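Local coordinates for cellulose-binding protein (Saccharophagus degradans, PDB 2X32) that binds a long-chain polyisoprenoid diphosphate in its YceI-like domain and is implicated in plant cell wall breakdown, at residues E30-D35 / D61-R66. Numbering follows the deposited sequence.
Sequences ETHRFD and DVRNGR. With OTP ((2E,6E,10E,14E,18E,22E,26E)-3,7,11,15,19,23,27,31-octamethyldotriaconta-2,6,10,14,18,22,26,30-octaenyl trihydrogen diphosphate), chain C.
The guanidinium of Arg63 has His32 over one face, with NE2 of His32 3.7 Å above its plane and offset toward the rim, while OE2 of Glu30 and O2 of the lipid diphosphate lie at its edge. The planes of imidazole and guanidinium stand 80° apart, so the histidine presents its own edge: NH2 of Arg63 lies near the ring plane, 3.8 Å from NE2 of His32, a packing contact. Over one face of the imidazole, offset toward the rim, sits the backbone carbonyl carbon of Glu30. At the guanidinium edge a salt bridge forms. NH2 of Arg63 donates to OE2 of Glu30 over 3.0 Å, almost in the guanidinium plane, yet it meets that oxygen from above the carboxylate, 49° out of its plane. Weak bonds from NH1 reach both carboxylate oxygens, and Lys24 also pairs with OE1 of Glu30. In the YceI-like domain, whose curled antiparallel sheet surrounds the isoprenoid chain, this joins strand 28-42 to helix 61-72 near the lipid's diphosphate end. NH1 of Arg63 also reaches O2 of that diphosphate in a weak, bent bond of 2.9 Å, while Thr58 O accepts from NH2. A bend at chi3 (62°) in an otherwise extended arginine turns the guanidinium toward these acceptors. A leucine here would probably cost the Glu30 carboxylate its arginine partner and take one donor from the diphosphate. Deeper along the lipid, CZ of Phe34 lies 3.7 Å from C23 of the polyprenyl chain.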
# COMPACT_ATOMS: atom_id res chain seq x y z
N GLU A 30 4.29 7.68 -14.11
CA GLU A 30 5.41 7.72 -13.23
C GLU A 30 5.11 6.86 -11.99
O GLU A 30 4.05 6.98 -11.36
CB GLU A 30 5.70 9.14 -12.75
CG GLU A 30 6.07 10.17 -13.82
CD GLU A 30 6.13 11.59 -13.25
OE1 GLU A 30 5.12 12.33 -13.31
OE2 GLU A 30 7.23 11.96 -12.86
N THR A 31 6.08 6.04 -11.63
CA THR A 31 5.99 5.18 -10.48
C THR A 31 6.65 5.82 -9.29
O THR A 31 7.84 6.22 -9.38
CB THR A 31 6.67 3.86 -10.77
OG1 THR A 31 6.03 3.28 -11.89
CG2 THR A 31 6.56 2.91 -9.59
N HIS A 32 5.90 5.97 -8.22
CA HIS A 32 6.31 6.53 -6.95
C HIS A 32 6.33 5.45 -5.91
O HIS A 32 5.71 4.39 -6.08
CB HIS A 32 5.31 7.64 -6.55
CG HIS A 32 5.10 8.63 -7.63
ND1 HIS A 32 3.91 8.79 -8.31
CD2 HIS A 32 5.99 9.46 -8.23
CE1 HIS A 32 4.06 9.71 -9.25
NE2 HIS A 32 5.32 10.13 -9.21
N ARG A 33 7.02 5.69 -4.81
CA ARG A 33 7.10 4.66 -3.78
C ARG A 33 7.05 5.29 -2.42
O ARG A 33 7.20 6.51 -2.24
CB ARG A 33 8.35 3.75 -3.87
CG ARG A 33 8.73 3.24 -5.25
CD ARG A 33 10.27 3.36 -5.55
NE ARG A 33 10.56 2.74 -6.83
CZ ARG A 33 10.66 3.33 -8.02
NH1 ARG A 33 10.57 4.66 -8.17
NH2 ARG A 33 10.91 2.56 -9.08
N PHE A 34 6.69 4.47 -1.45
CA PHE A 34 6.81 4.80 -0.02
C PHE A 34 8.02 4.07 0.55
O PHE A 34 8.09 2.83 0.51
CB PHE A 34 5.53 4.45 0.76
CG PHE A 34 4.35 5.26 0.33
CD1 PHE A 34 4.18 6.55 0.80
CD2 PHE A 34 3.36 4.70 -0.50
CE1 PHE A 34 3.10 7.33 0.41
CE2 PHE A 34 2.26 5.44 -0.85
CZ PHE A 34 2.12 6.74 -0.43
N ASP A 35 9.00 4.83 1.02
CA ASP A 35 10.27 4.24 1.46
C ASP A 35 10.18 3.58 2.84
O ASP A 35 11.10 2.85 3.22
CB ASP A 35 11.39 5.27 1.42
CG ASP A 35 11.79 5.69 0.02
OD1 ASP A 35 11.56 4.93 -0.97
OD2 ASP A 35 12.38 6.76 -0.09
N ASP A 61 12.20 16.49 -4.91
CA ASP A 61 11.95 16.92 -3.53
C ASP A 61 10.77 17.89 -3.41
O ASP A 61 9.94 17.75 -2.51
CB ASP A 61 13.23 17.53 -2.94
CG ASP A 61 14.32 16.53 -2.84
OD1 ASP A 61 14.18 15.56 -2.06
OD2 ASP A 61 15.33 16.68 -3.55
N VAL A 62 10.67 18.89 -4.31
CA VAL A 62 9.55 19.82 -4.24
C VAL A 62 8.24 19.06 -4.38
O VAL A 62 7.30 19.32 -3.69
CB VAL A 62 9.64 20.95 -5.31
CG1 VAL A 62 8.28 21.72 -5.46
CG2 VAL A 62 10.81 21.87 -5.00
N ARG A 63 8.18 18.11 -5.28
CA ARG A 63 6.95 17.35 -5.51
C ARG A 63 6.62 16.49 -4.31
O ARG A 63 5.45 16.38 -3.91
CB ARG A 63 7.07 16.50 -6.78
CG ARG A 63 5.81 15.72 -7.02
CD ARG A 63 5.70 15.15 -8.39
NE ARG A 63 6.78 14.20 -8.65
CZ ARG A 63 6.93 13.61 -9.83
NH1 ARG A 63 6.09 13.89 -10.81
NH2 ARG A 63 7.91 12.72 -10.02
N ASN A 64 7.63 15.88 -3.71
CA ASN A 64 7.38 15.13 -2.47
C ASN A 64 6.72 15.99 -1.44
O ASN A 64 5.80 15.56 -0.76
CB ASN A 64 8.67 14.56 -1.86
CG ASN A 64 9.41 13.59 -2.77
OD1 ASN A 64 8.79 12.95 -3.63
ND2 ASN A 64 10.73 13.38 -2.48
N GLY A 65 7.19 17.23 -1.30
CA GLY A 65 6.64 18.12 -0.31
C GLY A 65 5.19 18.48 -0.61
O GLY A 65 4.35 18.51 0.30
N ARG A 66 4.91 18.72 -1.89
CA ARG A 66 3.53 19.04 -2.30
C ARG A 66 2.65 17.82 -2.03
O ARG A 66 1.51 17.96 -1.59
CB ARG A 66 3.48 19.44 -3.77
CG ARG A 66 4.13 20.79 -4.04
CD ARG A 66 4.31 20.99 -5.50
NE ARG A 66 4.79 22.35 -5.80
CZ ARG A 66 4.88 22.86 -7.03
NH1 ARG A 66 4.51 22.14 -8.10
NH2 ARG A 66 5.31 24.11 -7.19
O7 OTP C . 4.55 18.04 -15.17
P2 OTP C . 5.25 18.80 -14.07
O5 OTP C . 5.09 20.30 -14.20
O6 OTP C . 6.66 18.34 -13.80
O4 OTP C . 4.36 18.44 -12.73
P1 OTP C . 4.82 17.55 -11.46
O2 OTP C . 4.68 16.11 -11.92
O3 OTP C . 6.04 18.06 -10.73
O1 OTP C . 3.63 17.62 -10.37
C40 OTP C . 2.39 16.95 -10.70
C39 OTP C . 2.09 15.85 -9.68
C37 OTP C . 1.71 14.63 -10.01
C38 OTP C . 1.55 14.08 -11.44
C36 OTP C . 1.38 13.63 -8.92
C35 OTP C . -0.09 13.32 -8.77
C34 OTP C . -0.32 12.22 -7.71
C32 OTP C . -1.28 11.29 -7.76
C33 OTP C . -2.20 11.14 -8.92
C31 OTP C . -1.29 10.24 -6.64
C30 OTP C . -2.56 10.07 -5.83
C29 OTP C . -2.46 8.93 -4.84
C27 OTP C . -3.46 8.12 -4.52
C28 OTP C . -4.90 8.27 -5.01
C26 OTP C . -3.23 6.90 -3.64
C25 OTP C . -1.81 6.62 -3.21
C24 OTP C . -1.57 5.19 -2.70
C22 OTP C . -1.48 4.81 -1.43
C23 OTP C . -1.46 5.74 -0.24
C21 OTP C . -1.32 3.35 -1.14
C20 OTP C . -2.57 2.71 -0.49
C19 OTP C . -2.39 1.23 -0.14
C17 OTP C . -2.91 0.20 -0.80
C18 OTP C . -3.91 0.27 -1.90
C16 OTP C . -2.47 -1.21 -0.41
C15 OTP C . -3.60 -2.07 0.04
C14 OTP C . -3.11 -3.31 0.75
C12 OTP C . -3.70 -4.53 0.69
C13 OTP C . -4.93 -4.79 -0.19
C11 OTP C . -3.19 -5.71 1.45
C10 OTP C . -1.90 -5.57 2.15
C9 OTP C . -1.29 -6.86 2.69
C7 OTP C . -1.25 -7.26 3.97
C8 OTP C . -1.69 -6.44 5.17
C6 OTP C . -0.67 -8.62 4.28
C5 OTP C . -1.70 -9.71 4.45
C4 OTP C . -1.10 -11.03 4.84
C2 OTP C . -1.56 -12.21 4.40
C3 OTP C . -2.71 -12.47 3.50
C1 OTP C . -0.88 -13.45 4.91